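PDB 6FIG: receptor-like protein kinase ANXUR1 from Arabidopsis thaliana, which probably acts as a cell-surface receptor kinase in plant reproduction, with a malectin-like ectodomain and a predicted serine/threonine kinase activity. Local coordinates for residues 284-289 against 299-304; 312-317 against 352-357. All coordinates share one frame; numbering follows the deposited sequence.

Contact 1 (284-289 against 299-304); sequences LHFCEF and FNIYIN. With NAG (2-acetamido-2-deoxy-beta-D-glucopyranose), chain D.
F286, L284 and I301 meet in the hydrophobic core of a malectin-like beta-sandwich. The strands that carry them, 284-287 and 299-303, belong to different sheets. They run nearly antiparallel, at 165°, with their axes 12.3 Å apart at the closest. No hydrogen bond joins them, and side chains fill the gap. L284 and I301 meet tip to tip, with L284 CD2 4.0 Å from I301 CD1. The same methyl of I301 also serves F286: CD1 lies 4.0 Å from F286 CZ, at an oblique angle to the ring. I301 CG1 is anti to the carbonyl carbon (chi1 -56°) and the chain is extended beyond it (chi2 179°), which carries CD1 across to both partners. L364 of strand 363-372 touches both L284 and F286, while L347 of strand 344-351 touches I301. On the other side of strand 299-303, Y302 lies against the glycan. NAG C5 sits over one ring face, offset toward the rim, 3.7 Å from Y302 CD2. F299 closes the core contact beside I301. F286 CE1 approaches the edge of the F299 ring, in its plane, 3.8 Å from F299 CZ.

Contact 2 (312-317 against 352-357); sequences TTPADI and STFGQP
T312 and P314 face F354 and S352 where two irregular loops meet, with the CA atoms of T312 and F354 6.6 Å apart and a type II beta turn running from T353 to Q356. No hydrogen bond crosses between the segments. F354 has the largest share of the contact. With CG anti to the backbone N (chi1 -180°), its ring reaches T312, with one face turned to it. T312 CA stands 3.9 Å from the centroid of the F354 ring and 7° off the normal, a CH-pi contact over the middle of that face. T312 CG2 lies 3.8 Å from F354 CE2, and T312 O comes within 3.5 Å of F354 CE1. P314 packs beside this pair. P314 CD is 4.1 Å from F354 CD1, and the two side chains cross at about a right angle. P314 CB and CG meet S352, with P314 CB and S352 CB 3.7 Å apart. S352 OG also accepts a hydrogen bond of 2.9 Å from F354 N, bent to 152°. N300 of strand 299-303 touches both P314 and S352. The arrangement is loop packing at the margin of the malectin-like domain, with an ST turn at S352 that overlaps the start of the type II beta turn.

Overall arrangement
Both contacts lie inside the malectin-like region, on the same side of the chain's centre, with their centres about 12 Å apart. They come in series along the chain: both segments of contact 1 precede those of contact 2. Contact 1 is buried between two sheets. Contact 2 is partly buried and joins the loop before helix 317-321 to the loop after strand 344-351. Strand 344-351 pairs with strand 299-303 in the same sheet. The two contacts touch directly. F299 O of contact 1 lies 2.7 Å from A315 N of contact 2, a probable hydrogen bond. The loop 312-317 of contact 2 is thereby held against the start of strand 299-303, at the periphery of the domain.

Contact 1 (284-289 against 299-304)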
loop_
_atom_site.group_PDB
_atom_site.type_symbol
_atom_site.label_atom_id
_atom_site.label_comp_id
_atom_site.label_asym_id
_atom_site.label_seq_id
_atom_site.Cartn_x
_atom_site.Cartn_y
_atom_site.Cartn_z
ATOM N N LEU A 284 9.817 9.389 -21.882
ATOM C CA LEU A 284 11.235 9.317 -21.581
ATOM C C LEU A 284 11.466 9.995 -20.258
ATOM O O LEU A 284 11.062 11.133 -20.076
ATOM C CB LEU A 284 12.054 10.009 -22.683
ATOM C CG LEU A 284 12.306 9.167 -23.940
ATOM C CD1 LEU A 284 11.055 8.767 -24.680
ATOM C CD2 LEU A 284 13.207 9.953 -24.876
ATOM N N HIS A 285 12.088 9.270 -19.340
ATOM C CA HIS A 285 12.367 9.756 -18.002
ATOM C C HIS A 285 13.834 10.190 -17.915
ATOM O O HIS A 285 14.728 9.428 -18.306
ATOM C CB HIS A 285 12.125 8.645 -16.977
ATOM C CG HIS A 285 10.694 8.245 -16.839
ATOM N ND1 HIS A 285 9.848 8.826 -15.920
ATOM C CD2 HIS A 285 9.967 7.328 -17.504
ATOM C CE1 HIS A 285 8.656 8.265 -16.024
ATOM N NE2 HIS A 285 8.702 7.347 -16.967
ATOM N N PHE A 286 14.048 11.380 -17.363
ATOM C CA PHE A 286 15.405 11.942 -17.251
ATOM C C PHE A 286 15.683 12.469 -15.864
ATOM O O PHE A 286 14.798 13.005 -15.217
ATOM C CB PHE A 286 15.604 13.102 -18.217
ATOM C CG PHE A 286 15.421 12.761 -19.656
ATOM C CD1 PHE A 286 16.448 12.168 -20.395
ATOM C CD2 PHE A 286 14.247 13.134 -20.328
ATOM C CE1 PHE A 286 16.290 11.919 -21.749
ATOM C CE2 PHE A 286 14.094 12.876 -21.672
ATOM C CZ PHE A 286 15.115 12.282 -22.394
ATOM N N CYS A 287 16.941 12.389 -15.433
ATOM C CA CYS A 287 17.381 13.063 -14.230
ATOM C C CYS A 287 18.897 13.125 -14.338
ATOM O O CYS A 287 19.554 12.089 -14.486
ATOM C CB CYS A 287 16.965 12.323 -12.959
ATOM S SG CYS A 287 17.479 13.137 -11.421
ATOM N N GLU A 288 19.426 14.332 -14.289
ATOM C CA GLU A 288 20.864 14.526 -14.379
ATOM C C GLU A 288 21.446 14.407 -12.988
ATOM O O GLU A 288 21.150 15.227 -12.131
ATOM C CB GLU A 288 21.207 15.901 -14.964
ATOM C CG GLU A 288 22.716 16.192 -15.081
ATOM C CD GLU A 288 23.406 15.160 -15.920
ATOM O OE1 GLU A 288 23.105 15.108 -17.127
ATOM O OE2 GLU A 288 24.226 14.383 -15.379
ATOM N N PHE A 289 22.262 13.387 -12.755
ATOM C CA PHE A 289 22.883 13.201 -11.439
ATOM C C PHE A 289 24.413 13.290 -11.430
ATOM O O PHE A 289 25.034 13.106 -10.383
ATOM C CB PHE A 289 22.382 11.914 -10.758
ATOM C CG PHE A 289 22.577 10.664 -11.564
ATOM C CD1 PHE A 289 21.482 10.008 -12.128
ATOM C CD2 PHE A 289 23.848 10.108 -11.736
ATOM C CE1 PHE A 289 21.646 8.851 -12.866
ATOM C CE2 PHE A 289 24.017 8.956 -12.482
ATOM C CZ PHE A 289 22.913 8.316 -13.037
ATOM N N PHE A 299 21.757 16.569 -26.650
ATOM C CA PHE A 299 21.626 15.408 -27.522
ATOM C C PHE A 299 20.362 15.388 -28.340
ATOM O O PHE A 299 19.323 15.938 -27.928
ATOM C CB PHE A 299 21.793 14.096 -26.738
ATOM C CG PHE A 299 20.900 13.946 -25.541
ATOM C CD1 PHE A 299 21.219 14.521 -24.333
ATOM C CD2 PHE A 299 19.772 13.114 -25.611
ATOM C CE1 PHE A 299 20.413 14.345 -23.225
ATOM C CE2 PHE A 299 18.974 12.938 -24.501
ATOM C CZ PHE A 299 19.302 13.557 -23.305
ATOM N N ASN A 300 20.456 14.725 -29.487
ATOM C CA ASN A 300 19.345 14.557 -30.403
ATOM C C ASN A 300 18.624 13.272 -30.069
ATOM O O ASN A 300 19.248 12.301 -29.648
ATOM C CB ASN A 300 19.832 14.520 -31.843
ATOM C CG ASN A 300 20.483 15.819 -32.279
ATOM O OD1 ASN A 300 20.037 16.911 -31.918
ATOM N ND2 ASN A 300 21.563 15.704 -33.032
ATOM N N ILE A 301 17.306 13.280 -30.251
ATOM C CA ILE A 301 16.463 12.110 -29.972
ATOM C C ILE A 301 15.604 11.873 -31.194
ATOM O O ILE A 301 14.940 12.807 -31.674
ATOM C CB ILE A 301 15.549 12.330 -28.762
ATOM C CG1 ILE A 301 16.352 12.700 -27.503
ATOM C CG2 ILE A 301 14.694 11.088 -28.498
ATOM C CD1 ILE A 301 15.488 12.956 -26.282
ATOM N N TYR A 302 15.622 10.635 -31.693
ATOM C CA TYR A 302 14.844 10.240 -32.867
ATOM C C TYR A 302 13.942 9.068 -32.511
ATOM O O TYR A 302 14.316 8.202 -31.720
ATOM C CB TYR A 302 15.769 9.851 -34.014
ATOM C CG TYR A 302 16.844 10.866 -34.289
ATOM C CD1 TYR A 302 16.563 12.027 -34.992
ATOM C CD2 TYR A 302 18.156 10.647 -33.867
ATOM C CE1 TYR A 302 17.563 12.952 -35.266
ATOM C CE2 TYR A 302 19.159 11.562 -34.133
ATOM C CZ TYR A 302 18.862 12.708 -34.826
ATOM O OH TYR A 302 19.906 13.601 -35.077
ATOM N N ILE A 303 12.732 9.073 -33.075
ATOM C CA ILE A 303 11.762 8.000 -32.850
ATOM C C ILE A 303 11.296 7.563 -34.237
ATOM O O ILE A 303 10.790 8.383 -35.001
ATOM C CB ILE A 303 10.570 8.458 -31.966
ATOM C CG1 ILE A 303 11.055 8.755 -30.544
ATOM C CG2 ILE A 303 9.486 7.377 -31.926
ATOM C CD1 ILE A 303 10.058 9.424 -29.613
ATOM N N ASN A 304 11.500 6.292 -34.578
ATOM C CA ASN A 304 11.170 5.754 -35.907
ATOM C C ASN A 304 11.757 6.605 -37.010
ATOM O O ASN A 304 11.067 6.980 -37.964
ATOM C CB ASN A 304 9.647 5.558 -36.078
ATOM C CG ASN A 304 9.161 4.315 -35.393
ATOM O OD1 ASN A 304 9.818 3.832 -34.495
ATOM N ND2 ASN A 304 7.984 3.816 -35.773
HETATM C C1 NAG D . 21.228 8.321 -35.718
HETATM C C2 NAG D . 22.144 8.590 -36.895
HETATM C C3 NAG D . 21.467 9.486 -37.926
HETATM C C4 NAG D . 20.054 9.027 -38.244
HETATM C C5 NAG D . 19.267 8.890 -36.948
HETATM C C6 NAG D . 17.798 8.513 -37.106
HETATM C C7 NAG D . 24.531 8.653 -36.291
HETATM C C8 NAG D . 25.611 9.502 -35.669
HETATM N N2 NAG D . 23.329 9.234 -36.340
HETATM O O3 NAG D . 22.246 9.481 -39.122
HETATM O O4 NAG D . 19.408 10.009 -39.060
HETATM O O5 NAG D . 19.943 7.902 -36.182
HETATM O O6 NAG D . 17.660 7.163 -37.560
HETATM O O7 NAG D . 24.756 7.524 -36.719
#

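Contact 2 (312-317 against 352-357)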
loop_
_atom_site.group_PDB
_atom_site.type_symbol
_atom_site.label_atom_id
_atom_site.label_comp_id
_atom_site.label_asym_id
_atom_site.label_seq_id
_atom_site.Cartn_x
_atom_site.Cartn_y
_atom_site.Cartn_z
ATOM N N THR A 312 17.732 22.957 -33.624
ATOM C CA THR A 312 18.074 23.991 -32.637
ATOM C C THR A 312 17.425 23.761 -31.272
ATOM O O THR A 312 17.624 24.562 -30.358
ATOM C CB THR A 312 17.694 25.405 -33.150
ATOM O OG1 THR A 312 16.266 25.487 -33.301
ATOM C CG2 THR A 312 18.376 25.685 -34.466
ATOM N N THR A 313 16.665 22.675 -31.115
ATOM C CA THR A 313 16.065 22.327 -29.833
ATOM C C THR A 313 16.404 20.877 -29.446
ATOM O O THR A 313 15.513 20.065 -29.221
ATOM C CB THR A 313 14.534 22.555 -29.853
ATOM O OG1 THR A 313 13.970 21.900 -30.988
ATOM C CG2 THR A 313 14.220 24.056 -29.953
ATOM N N PRO A 314 17.706 20.550 -29.330
ATOM C CA PRO A 314 18.077 19.234 -28.795
ATOM C C PRO A 314 17.696 19.102 -27.309
ATOM O O PRO A 314 17.370 20.091 -26.655
ATOM C CB PRO A 314 19.599 19.191 -28.985
ATOM C CG PRO A 314 20.007 20.620 -28.911
ATOM C CD PRO A 314 18.876 21.424 -29.478
ATOM N N ALA A 315 17.753 17.886 -26.799
ATOM C CA ALA A 315 17.503 17.595 -25.394
ATOM C C ALA A 315 18.691 18.055 -24.570
ATOM O O ALA A 315 19.845 17.870 -24.953
ATOM C CB ALA A 315 17.299 16.112 -25.203
ATOM N N ASP A 316 18.399 18.670 -23.430
ATOM C CA ASP A 316 19.425 19.043 -22.455
ATOM C C ASP A 316 18.699 18.911 -21.124
ATOM O O ASP A 316 17.784 19.690 -20.851
ATOM C CB ASP A 316 19.931 20.465 -22.727
ATOM C CG ASP A 316 20.975 20.944 -21.720
ATOM O OD1 ASP A 316 21.073 20.372 -20.588
ATOM O OD2 ASP A 316 21.673 21.933 -22.055
ATOM N N ILE A 317 19.070 17.917 -20.317
ATOM C CA ILE A 317 18.318 17.637 -19.090
ATOM C C ILE A 317 18.323 18.831 -18.117
ATOM O O ILE A 317 17.257 19.272 -17.662
ATOM C CB ILE A 317 18.779 16.352 -18.374
ATOM C CG1 ILE A 317 18.698 15.155 -19.306
ATOM C CG2 ILE A 317 17.912 16.108 -17.127
ATOM C CD1 ILE A 317 19.496 13.954 -18.825
ATOM N N SER A 352 24.311 16.159 -29.790
ATOM C CA SER A 352 24.120 17.305 -30.664
ATOM C C SER A 352 25.415 18.108 -30.662
ATOM O O SER A 352 26.107 18.207 -29.641
ATOM C CB SER A 352 22.977 18.181 -30.154
ATOM O OG SER A 352 22.871 19.383 -30.911
ATOM N N THR A 353 25.727 18.699 -31.804
ATOM C CA THR A 353 26.806 19.673 -31.861
ATOM C C THR A 353 26.299 21.112 -31.695
ATOM O O THR A 353 27.117 22.056 -31.640
ATOM C CB THR A 353 27.598 19.557 -33.168
ATOM O OG1 THR A 353 26.700 19.656 -34.278
ATOM C CG2 THR A 353 28.347 18.225 -33.210
ATOM N N PHE A 354 24.979 21.291 -31.654
ATOM C CA PHE A 354 24.402 22.621 -31.591
ATOM C C PHE A 354 24.800 23.332 -30.301
ATOM O O PHE A 354 24.652 22.783 -29.219
ATOM C CB PHE A 354 22.884 22.563 -31.697
ATOM C CG PHE A 354 22.231 23.917 -31.646
ATOM C CD1 PHE A 354 21.586 24.345 -30.488
ATOM C CD2 PHE A 354 22.301 24.776 -32.742
ATOM C CE1 PHE A 354 21.005 25.610 -30.434
ATOM C CE2 PHE A 354 21.718 26.041 -32.695
ATOM C CZ PHE A 354 21.064 26.449 -31.541
ATOM N N GLY A 355 25.346 24.541 -30.432
ATOM C CA GLY A 355 25.649 25.373 -29.259
ATOM C C GLY A 355 26.930 25.027 -28.516
ATOM O O GLY A 355 27.169 25.560 -27.429
ATOM N N GLN A 356 27.771 24.174 -29.104
ATOM C CA GLN A 356 29.100 23.906 -28.586
ATOM C C GLN A 356 29.047 23.407 -27.133
ATOM O O GLN A 356 29.592 24.036 -26.223
ATOM C CB GLN A 356 30.000 25.164 -28.731
ATOM C CG GLN A 356 30.154 25.721 -30.156
ATOM C CD GLN A 356 28.880 26.322 -30.773
ATOM O OE1 GLN A 356 28.279 27.284 -30.252
ATOM N NE2 GLN A 356 28.467 25.753 -31.906
ATOM N N PRO A 357 28.365 22.271 -26.905
ATOM C CA PRO A 357 28.240 21.767 -25.542
ATOM C C PRO A 357 29.581 21.310 -24.972
ATOM O O PRO A 357 30.497 21.002 -25.737
ATOM C CB PRO A 357 27.277 20.593 -25.702
ATOM C CG PRO A 357 27.523 20.102 -27.094
ATOM C CD PRO A 357 27.765 21.353 -27.893
#